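Local structure of intramolecular trans-sialidase (Macrobdella decora, 3SLI) at residues F55-D66 / V150-Q161; L115-C124 / T135-F143. The protein cleaves sialic acid from sialoglycoconjugates by intramolecular trans-glycosylation, releasing 2,7-anhydro-Neu5Ac instead of free sialic acid. One frame throughout, in Å; residues are numbered along the deposited sequence.

Contact 1. Residues F55-D66 / V150-Q161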
loop_
_atom_site.group_PDB
_atom_site.type_symbol
_atom_site.label_atom_id
_atom_site.label_comp_id
_atom_site.label_asym_id
_atom_site.label_seq_id
_atom_site.Cartn_x
_atom_site.Cartn_y
_atom_site.Cartn_z
ATOM N N PHE A 55 25.705 16.569 -2.658
ATOM C CA PHE A 55 26.956 17.011 -2.044
ATOM C C PHE A 55 27.967 15.876 -2.135
ATOM O O PHE A 55 27.611 14.716 -1.908
ATOM C CB PHE A 55 26.681 17.342 -0.568
ATOM C CG PHE A 55 27.918 17.600 0.256
ATOM C CD1 PHE A 55 28.519 18.859 0.262
ATOM C CD2 PHE A 55 28.469 16.588 1.046
ATOM C CE1 PHE A 55 29.653 19.111 1.047
ATOM C CE2 PHE A 55 29.604 16.828 1.835
ATOM C CZ PHE A 55 30.193 18.094 1.832
ATOM N N SER A 56 29.220 16.208 -2.447
ATOM C CA SER A 56 30.282 15.205 -2.547
ATOM C C SER A 56 31.655 15.766 -2.178
ATOM O O SER A 56 31.905 16.970 -2.278
ATOM C CB SER A 56 30.366 14.626 -3.965
ATOM O OG SER A 56 30.743 15.619 -4.900
ATOM N N VAL A 57 32.536 14.866 -1.773
ATOM C CA VAL A 57 33.903 15.194 -1.407
ATOM C C VAL A 57 34.702 13.991 -1.901
ATOM O O VAL A 57 34.343 12.843 -1.616
ATOM C CB VAL A 57 34.083 15.325 0.137
ATOM C CG1 VAL A 57 35.517 15.746 0.469
ATOM C CG2 VAL A 57 33.107 16.341 0.711
ATOM N N GLY A 58 35.742 14.234 -2.687
ATOM C CA GLY A 58 36.532 13.122 -3.172
ATOM C C GLY A 58 37.740 13.494 -3.998
ATOM O O GLY A 58 38.206 14.640 -3.991
ATOM N N ASN A 59 38.255 12.495 -4.702
ATOM C CA ASN A 59 39.427 12.631 -5.554
ATOM C C ASN A 59 38.976 12.699 -7.018
ATOM O O ASN A 59 38.455 11.719 -7.555
ATOM C CB ASN A 59 40.326 11.421 -5.326
ATOM C CG ASN A 59 41.621 11.513 -6.078
ATOM O OD1 ASN A 59 41.745 12.275 -7.038
ATOM N ND2 ASN A 59 42.602 10.727 -5.654
ATOM N N SER A 60 39.213 13.838 -7.663
ATOM C CA SER A 60 38.789 14.057 -9.048
ATOM C C SER A 60 39.755 13.580 -10.134
ATOM O O SER A 60 39.431 13.670 -11.326
ATOM C CB SER A 60 38.556 15.551 -9.274
ATOM O OG SER A 60 39.801 16.245 -9.320
ATOM N N THR A 61 40.926 13.091 -9.742
ATOM C CA THR A 61 41.935 12.707 -10.719
ATOM C C THR A 61 41.749 11.390 -11.467
ATOM O O THR A 61 40.980 10.512 -11.056
ATOM C CB THR A 61 43.358 12.785 -10.110
ATOM O OG1 THR A 61 43.515 11.786 -9.094
ATOM C CG2 THR A 61 43.593 14.170 -9.496
ATOM N N ALA A 62 42.468 11.275 -12.580
ATOM C CA ALA A 62 42.428 10.098 -13.433
ATOM C C ALA A 62 42.729 8.832 -12.650
ATOM O O ALA A 62 43.636 8.803 -11.808
ATOM C CB ALA A 62 43.411 10.252 -14.582
ATOM N N GLY A 63 41.942 7.795 -12.920
ATOM C CA GLY A 63 42.116 6.522 -12.253
ATOM C C GLY A 63 41.581 6.482 -10.840
ATOM O O GLY A 63 41.550 5.418 -10.221
ATOM N N ASN A 64 41.107 7.616 -10.335
ATOM C CA ASN A 64 40.595 7.661 -8.969
ATOM C C ASN A 64 39.092 7.910 -8.879
ATOM O O ASN A 64 38.593 8.377 -7.859
ATOM C CB ASN A 64 41.376 8.699 -8.166
ATOM C CG ASN A 64 42.844 8.350 -8.066
ATOM O OD1 ASN A 64 43.718 9.141 -8.436
ATOM N ND2 ASN A 64 43.122 7.138 -7.632
ATOM N N GLN A 65 38.375 7.474 -9.912
ATOM C CA GLN A 65 36.925 7.644 -10.009
ATOM C C GLN A 65 36.106 6.896 -8.953
ATOM O O GLN A 65 34.900 7.133 -8.827
ATOM C CB GLN A 65 36.427 7.277 -11.417
ATOM C CG GLN A 65 36.641 5.812 -11.823
ATOM C CD GLN A 65 37.955 5.550 -12.562
ATOM O OE1 GLN A 65 38.115 4.503 -13.179
ATOM N NE2 GLN A 65 38.884 6.497 -12.518
ATOM N N ASP A 66 36.730 5.964 -8.238
ATOM C CA ASP A 66 36.035 5.220 -7.181
ATOM C C ASP A 66 36.460 5.689 -5.779
ATOM O O ASP A 66 36.283 4.977 -4.787
ATOM C CB ASP A 66 36.257 3.706 -7.325
ATOM C CG ASP A 66 35.555 3.117 -8.548
ATOM O OD1 ASP A 66 34.730 3.816 -9.181
ATOM O OD2 ASP A 66 35.826 1.941 -8.872
ATOM N N VAL A 150 41.811 13.210 -1.528
ATOM C CA VAL A 150 40.676 14.114 -1.687
ATOM C C VAL A 150 41.197 15.467 -2.173
ATOM O O VAL A 150 42.185 15.989 -1.646
ATOM C CB VAL A 150 39.895 14.270 -0.363
ATOM C CG1 VAL A 150 38.838 15.360 -0.491
ATOM C CG2 VAL A 150 39.232 12.960 -0.004
ATOM N N ASP A 151 40.556 16.022 -3.197
ATOM C CA ASP A 151 40.985 17.302 -3.752
ATOM C C ASP A 151 39.832 18.240 -4.100
ATOM O O ASP A 151 40.032 19.245 -4.783
ATOM C CB ASP A 151 41.856 17.069 -5.003
ATOM C CG ASP A 151 41.068 16.495 -6.191
ATOM O OD1 ASP A 151 39.887 16.112 -6.030
ATOM O OD2 ASP A 151 41.637 16.434 -7.301
ATOM N N ASN A 152 38.622 17.914 -3.652
ATOM C CA ASN A 152 37.481 18.759 -3.970
ATOM C C ASN A 152 36.268 18.525 -3.076
ATOM O O ASN A 152 36.117 17.460 -2.467
ATOM C CB ASN A 152 37.073 18.576 -5.446
ATOM C CG ASN A 152 36.248 17.307 -5.683
ATOM O OD1 ASN A 152 35.020 17.330 -5.581
ATOM N ND2 ASN A 152 36.918 16.205 -5.996
ATOM N N VAL A 153 35.441 19.563 -2.982
ATOM C CA VAL A 153 34.192 19.553 -2.231
ATOM C C VAL A 153 33.263 20.148 -3.278
ATOM O O VAL A 153 33.466 21.285 -3.727
ATOM C CB VAL A 153 34.228 20.471 -0.984
ATOM C CG1 VAL A 153 32.869 20.436 -0.280
ATOM C CG2 VAL A 153 35.323 20.018 -0.028
ATOM N N THR A 154 32.265 19.373 -3.688
ATOM C CA THR A 154 31.355 19.800 -4.740
ATOM C C THR A 154 29.873 19.613 -4.415
ATOM O O THR A 154 29.469 18.663 -3.743
ATOM C CB THR A 154 31.681 19.034 -6.067
ATOM O OG1 THR A 154 33.055 19.244 -6.419
ATOM C CG2 THR A 154 30.799 19.504 -7.218
ATOM N N LEU A 155 29.082 20.541 -4.928
ATOM C CA LEU A 155 27.636 20.545 -4.778
ATOM C C LEU A 155 27.074 20.215 -6.170
ATOM O O LEU A 155 27.618 20.663 -7.187
ATOM C CB LEU A 155 27.197 21.960 -4.383
ATOM C CG LEU A 155 26.400 22.288 -3.123
ATOM C CD1 LEU A 155 26.892 21.498 -1.936
ATOM C CD2 LEU A 155 26.464 23.802 -2.883
ATOM N N GLY A 156 26.020 19.401 -6.213
ATOM C CA GLY A 156 25.377 19.062 -7.477
ATOM C C GLY A 156 26.062 18.093 -8.424
ATOM O O GLY A 156 25.729 18.044 -9.610
ATOM N N GLY A 157 26.995 17.304 -7.915
ATOM C CA GLY A 157 27.686 16.351 -8.761
ATOM C C GLY A 157 28.866 15.756 -8.026
ATOM O O GLY A 157 29.189 16.190 -6.913
ATOM N N THR A 158 29.463 14.722 -8.610
ATOM C CA THR A 158 30.631 14.056 -8.039
ATOM C C THR A 158 31.714 14.086 -9.108
ATOM O O THR A 158 31.487 13.632 -10.229
ATOM C CB THR A 158 30.324 12.597 -7.665
ATOM O OG1 THR A 158 29.425 12.571 -6.546
ATOM C CG2 THR A 158 31.608 11.845 -7.301
ATOM N N LYS A 159 32.864 14.674 -8.787
ATOM C CA LYS A 159 33.947 14.761 -9.757
ATOM C C LYS A 159 34.658 13.422 -9.919
ATOM O O LYS A 159 35.172 12.847 -8.946
ATOM C CB LYS A 159 34.927 15.878 -9.379
ATOM C CG LYS A 159 34.305 17.263 -9.487
ATOM C CD LYS A 159 35.308 18.378 -9.240
ATOM C CE LYS A 159 34.648 19.729 -9.452
ATOM N NZ LYS A 159 35.599 20.866 -9.307
ATOM N N ARG A 160 34.611 12.895 -11.141
ATOM C CA ARG A 160 35.234 11.612 -11.474
ATOM C C ARG A 160 36.073 11.820 -12.728
ATOM O O ARG A 160 35.552 12.184 -13.782
ATOM C CB ARG A 160 34.167 10.543 -11.715
ATOM C CG ARG A 160 33.180 10.403 -10.567
ATOM C CD ARG A 160 32.215 9.252 -10.791
ATOM N NE ARG A 160 32.815 7.963 -10.459
ATOM C CZ ARG A 160 32.232 6.792 -10.681
ATOM N NH1 ARG A 160 31.029 6.747 -11.245
ATOM N NH2 ARG A 160 32.842 5.667 -10.325
ATOM N N GLN A 161 37.385 11.661 -12.580
ATOM C CA GLN A 161 38.334 11.857 -13.674
ATOM C C GLN A 161 38.087 13.171 -14.416
ATOM O O GLN A 161 38.013 13.206 -15.652
ATOM C CB GLN A 161 38.332 10.667 -14.637
ATOM C CG GLN A 161 38.640 9.351 -13.956
ATOM C CD GLN A 161 39.002 8.254 -14.938
ATOM O OE1 GLN A 161 40.183 8.002 -15.193
ATOM N NE2 GLN A 161 37.994 7.579 -15.476
HETATM O O HOH W 1 33.280 15.310 -5.949
HETATM O O HOH W 2 38.496 10.641 -10.157
HETATM O O HOH W 3 35.885 10.170 -7.692
#

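Contact 2. Residues L115-C124 / T135-F143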
loop_
_atom_site.group_PDB
_atom_site.type_symbol
_atom_site.label_atom_id
_atom_site.label_comp_id
_atom_site.label_asym_id
_atom_site.label_seq_id
_atom_site.Cartn_x
_atom_site.Cartn_y
_atom_site.Cartn_z
ATOM N N LEU A 115 22.513 13.349 6.559
ATOM C CA LEU A 115 23.299 12.145 6.728
ATOM C C LEU A 115 24.110 12.367 7.994
ATOM O O LEU A 115 24.760 13.405 8.156
ATOM C CB LEU A 115 24.256 11.906 5.559
ATOM C CG LEU A 115 25.245 10.823 5.995
ATOM C CD1 LEU A 115 24.650 9.444 5.774
ATOM C CD2 LEU A 115 26.566 10.986 5.307
ATOM N N LYS A 116 24.071 11.389 8.878
ATOM C CA LYS A 116 24.809 11.449 10.123
ATOM C C LYS A 116 25.846 10.319 10.128
ATOM O O LYS A 116 25.495 9.147 9.938
ATOM C CB LYS A 116 23.824 11.296 11.283
ATOM C CG LYS A 116 24.426 11.074 12.650
ATOM C CD LYS A 116 23.288 10.816 13.623
ATOM C CE LYS A 116 23.787 10.435 14.982
ATOM N NZ LYS A 116 22.637 10.332 15.923
ATOM N N ALA A 117 27.121 10.687 10.264
ATOM C CA ALA A 117 28.227 9.725 10.316
ATOM C C ALA A 117 28.757 9.792 11.748
ATOM O O ALA A 117 29.526 10.686 12.106
ATOM C CB ALA A 117 29.321 10.097 9.309
ATOM N N ASP A 118 28.322 8.828 12.550
ATOM C CA ASP A 118 28.630 8.736 13.972
ATOM C C ASP A 118 29.796 7.792 14.273
ATOM O O ASP A 118 29.605 6.577 14.391
ATOM C CB ASP A 118 27.349 8.250 14.669
ATOM C CG ASP A 118 27.389 8.369 16.179
ATOM O OD1 ASP A 118 28.478 8.487 16.781
ATOM O OD2 ASP A 118 26.288 8.317 16.766
ATOM N N ALA A 119 30.984 8.358 14.468
ATOM C CA ALA A 119 32.174 7.563 14.767
ATOM C C ALA A 119 32.053 6.777 16.070
ATOM O O ALA A 119 32.351 5.587 16.112
ATOM C CB ALA A 119 33.409 8.451 14.796
ATOM N N ALA A 120 31.581 7.436 17.123
ATOM C CA ALA A 120 31.430 6.803 18.434
ATOM C C ALA A 120 30.547 5.559 18.397
ATOM O O ALA A 120 30.820 4.571 19.077
ATOM C CB ALA A 120 30.876 7.808 19.444
ATOM N N ASN A 121 29.485 5.602 17.604
ATOM C CA ASN A 121 28.592 4.458 17.520
ATOM C C ASN A 121 28.808 3.622 16.265
ATOM O O ASN A 121 28.096 2.639 16.048
ATOM C CB ASN A 121 27.137 4.909 17.644
ATOM C CG ASN A 121 26.798 5.378 19.051
ATOM O OD1 ASN A 121 26.928 4.628 20.010
ATOM N ND2 ASN A 121 26.386 6.628 19.179
ATOM N N LYS A 122 29.804 4.007 15.461
ATOM C CA LYS A 122 30.145 3.303 14.216
ATOM C C LYS A 122 28.866 3.044 13.414
ATOM O O LYS A 122 28.593 1.925 12.959
ATOM C CB LYS A 122 30.879 2.005 14.562
ATOM C CG LYS A 122 32.266 2.262 15.151
ATOM C CD LYS A 122 32.763 1.118 16.006
ATOM C CE LYS A 122 32.544 -0.217 15.327
ATOM N NZ LYS A 122 33.136 -1.364 16.078
ATOM N N GLN A 123 28.146 4.133 13.168
ATOM C CA GLN A 123 26.861 4.070 12.509
ATOM C C GLN A 123 26.621 5.246 11.572
ATOM O O GLN A 123 27.065 6.370 11.837
ATOM C CB GLN A 123 25.805 4.057 13.617
ATOM C CG GLN A 123 24.386 3.755 13.222
ATOM C CD GLN A 123 23.529 3.493 14.443
ATOM O OE1 GLN A 123 23.310 2.347 14.827
ATOM N NE2 GLN A 123 23.077 4.555 15.087
ATOM N N CYS A 124 25.922 4.965 10.473
ATOM C CA CYS A 124 25.563 5.964 9.470
ATOM C C CYS A 124 24.029 5.968 9.416
ATOM O O CYS A 124 23.408 4.904 9.440
ATOM C CB CYS A 124 26.136 5.590 8.087
ATOM S SG CYS A 124 27.955 5.806 7.849
ATOM N N THR A 135 19.673 2.866 8.224
ATOM C CA THR A 135 20.816 2.816 9.118
ATOM C C THR A 135 21.821 1.783 8.617
ATOM O O THR A 135 21.435 0.708 8.140
ATOM C CB THR A 135 20.354 2.410 10.534
ATOM O OG1 THR A 135 19.377 3.348 10.999
ATOM C CG2 THR A 135 21.520 2.375 11.509
ATOM N N LEU A 136 23.102 2.135 8.673
ATOM C CA LEU A 136 24.175 1.237 8.269
ATOM C C LEU A 136 25.138 1.124 9.442
ATOM O O LEU A 136 25.548 2.139 10.010
ATOM C CB LEU A 136 24.918 1.772 7.037
ATOM C CG LEU A 136 26.147 0.976 6.572
ATOM C CD1 LEU A 136 25.741 -0.406 6.081
ATOM C CD2 LEU A 136 26.867 1.734 5.472
ATOM N N ASP A 137 25.432 -0.106 9.845
ATOM C CA ASP A 137 26.360 -0.367 10.944
ATOM C C ASP A 137 27.617 -1.019 10.384
ATOM O O ASP A 137 27.535 -1.926 9.551
ATOM C CB ASP A 137 25.721 -1.282 11.995
ATOM C CG ASP A 137 24.533 -0.639 12.679
ATOM O OD1 ASP A 137 24.691 0.467 13.224
ATOM O OD2 ASP A 137 23.436 -1.225 12.665
ATOM N N LYS A 138 28.776 -0.546 10.829
ATOM C CA LYS A 138 30.053 -1.086 10.371
ATOM C C LYS A 138 31.056 -1.147 11.522
ATOM O O LYS A 138 31.219 -0.179 12.260
ATOM C CB LYS A 138 30.630 -0.207 9.256
ATOM C CG LYS A 138 29.901 -0.275 7.930
ATOM C CD LYS A 138 30.165 -1.591 7.234
ATOM C CE LYS A 138 29.580 -1.592 5.839
ATOM N NZ LYS A 138 29.828 -2.897 5.180
ATOM N N ASP A 139 31.730 -2.282 11.677
ATOM C CA ASP A 139 32.735 -2.413 12.727
ATOM C C ASP A 139 33.934 -1.538 12.357
ATOM O O ASP A 139 34.531 -0.890 13.214
ATOM C CB ASP A 139 33.162 -3.876 12.905
ATOM C CG ASP A 139 32.088 -4.727 13.579
ATOM O OD1 ASP A 139 31.480 -4.258 14.572
ATOM O OD2 ASP A 139 31.856 -5.871 13.118
ATOM N N ALA A 140 34.287 -1.528 11.077
ATOM C CA ALA A 140 35.390 -0.703 10.605
ATOM C C ALA A 140 34.778 0.600 10.092
ATOM O O ALA A 140 34.428 0.721 8.920
ATOM C CB ALA A 140 36.161 -1.421 9.498
ATOM N N PHE A 141 34.573 1.548 10.998
ATOM C CA PHE A 141 33.993 2.828 10.628
ATOM C C PHE A 141 34.943 3.635 9.735
ATOM O O PHE A 141 36.145 3.739 10.011
ATOM C CB PHE A 141 33.618 3.627 11.879
ATOM C CG PHE A 141 32.932 4.936 11.580
ATOM C CD1 PHE A 141 31.568 4.976 11.332
ATOM C CD2 PHE A 141 33.658 6.126 11.526
ATOM C CE1 PHE A 141 30.933 6.180 11.032
ATOM C CE2 PHE A 141 33.030 7.334 11.224
ATOM C CZ PHE A 141 31.667 7.360 10.976
ATOM N N LYS A 142 34.395 4.210 8.669
ATOM C CA LYS A 142 35.180 5.006 7.732
ATOM C C LYS A 142 34.479 6.322 7.401
ATOM O O LYS A 142 33.257 6.443 7.545
ATOM C CB LYS A 142 35.372 4.241 6.408
ATOM C CG LYS A 142 36.001 2.858 6.511
ATOM C CD LYS A 142 37.456 2.942 6.916
ATOM C CE LYS A 142 38.058 1.558 7.065
ATOM N NZ LYS A 142 39.490 1.639 7.456
ATOM N N PHE A 143 35.254 7.323 7.003
ATOM C CA PHE A 143 34.678 8.584 6.566
ATOM C C PHE A 143 35.619 9.297 5.595
ATOM O O PHE A 143 36.546 8.681 5.068
ATOM C CB PHE A 143 34.203 9.487 7.712
ATOM C CG PHE A 143 33.056 10.387 7.313
ATOM C CD1 PHE A 143 31.944 9.858 6.643
ATOM C CD2 PHE A 143 33.106 11.757 7.533
ATOM C CE1 PHE A 143 30.909 10.687 6.197
ATOM C CE2 PHE A 143 32.075 12.601 7.090
ATOM C CZ PHE A 143 30.976 12.067 6.420
#

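Contact 1. Residues F55-D66 / V150-Q161
Ser-56 and Thr-154 form an antiparallel hydrogen-bonded pair, and the axes of strands 56-58 and 152-155 come within 4.8 Å, with 158° between their N-to-C directions. Ser-56 N gives a bond of 2.8 Å to Thr-154 O, and Thr-154 N returns one to Ser-56 O. A classic beta bulge follows, with Asp-151 and Asn-152 both facing Gly-58. On one face of the sheet the side chains are apolar. Leu-155 CD1 meets the edge of the Phe-55 ring at CD1, and Val-153 CG1 lies 3.7 Å from CE1 of the same ring. Val-31 of helix 28-31 and Ile-175 of strand 170-178 close over this face. The other face is polar. Ser-56 OG, turned back between its backbone N and carbonyl carbon (chi1 65°), donates to a lone pair of Gly-157 O at 2.6 Å. Water 1 links Ser-56 OG, Asn-152 OD1 and Lys-159 N. At the bulge, the carboxylate of Asp-151 takes two bonds from Ser-60. Ser-60 N reaches OD1 at 2.9 Å and Ser-60 OG reaches OD2 at 2.7 Å. Asn-152 ND2 also donates to OD1, from the opposite face of the carboxylate to Ser-60 N. Arg-160, on strand 158-160, grips Gln-65 O of the facing loop side-on with NE and NH2. Its NH2 also forms a salt bridge with Asp-66 OD1 at 2.9 Å, though the hydrogen bond in it is bent and weak. Gly-63 N donates to Gln-161 OE1 from above the amide plane. Three donors hold the Asp-151 carboxylate, which probably favours its charged form and offsets the nearby Gly-58 O.

Contact 2. Residues L115-C124 / T135-F143
The beta hairpin of strands 123-128 and 131-137 lies at the edge of a sheet in the N-terminal, concanavalin-like domain, and the chain beyond it folds back against the preceding turn. Cys-124 and Leu-136 form an antiparallel hydrogen-bonded pair, with Cys-124 N to Leu-136 O and Leu-136 N to Cys-124 O both at 2.9 Å. Lys-138 N adds a longer, nearly straight bond to Lys-122 O. Residues 119-122 make a type I turn ending in a G1 bulge, where Lys-122 and Gln-123 both face Asp-118. Phe-141 packs on this turn. Its CG is anti to the backbone N (chi1 -177°), which carries the ring against the turn. Ala-119 CA sits over one ring face, 3.8 Å from the centroid and 15° off the normal, a CH-pi contact. Phe-141 CD1 lies 3.6 Å from Lys-122 CA. The Lys-122 side chain slides past Phe-141 in the opposite direction, with CG 3.8 Å from Phe-141 CB. Its chain bends at chi3 (46°) and brings NZ near Asp-139 OD1 in a long salt bridge. Further in, Phe-143 also meets Phe-69 of strand 67-74, so this part of the contact reaches the other sheet. Ala-117 CB lies over one face of the Phe-143 ring, offset toward the rim and 3.5 Å from CE1.

In the fold
Both contacts belong to the N-terminal domain, whose two main antiparallel sheets pack face to face as in other concanavalin-like folds. Contact 1 pairs strands 51-58 and 152-155 of one sheet. Contact 2 joins strands 123-128 and 131-137 of the other. Their centres are about 21 Å apart, and their nearest atoms about 7 Å. Strand 131-137 is followed in the chain by strand 152-155, so the chain leaves contact 2 and soon enters the second segment of contact 1, whose first segment precedes both. Strand 67-74 lies between them: Phe-69 pairs with Val-57 through the backbone and its ring meets Phe-143. Both sites are remote from the bound sugar, which sits in the beta-propeller domain.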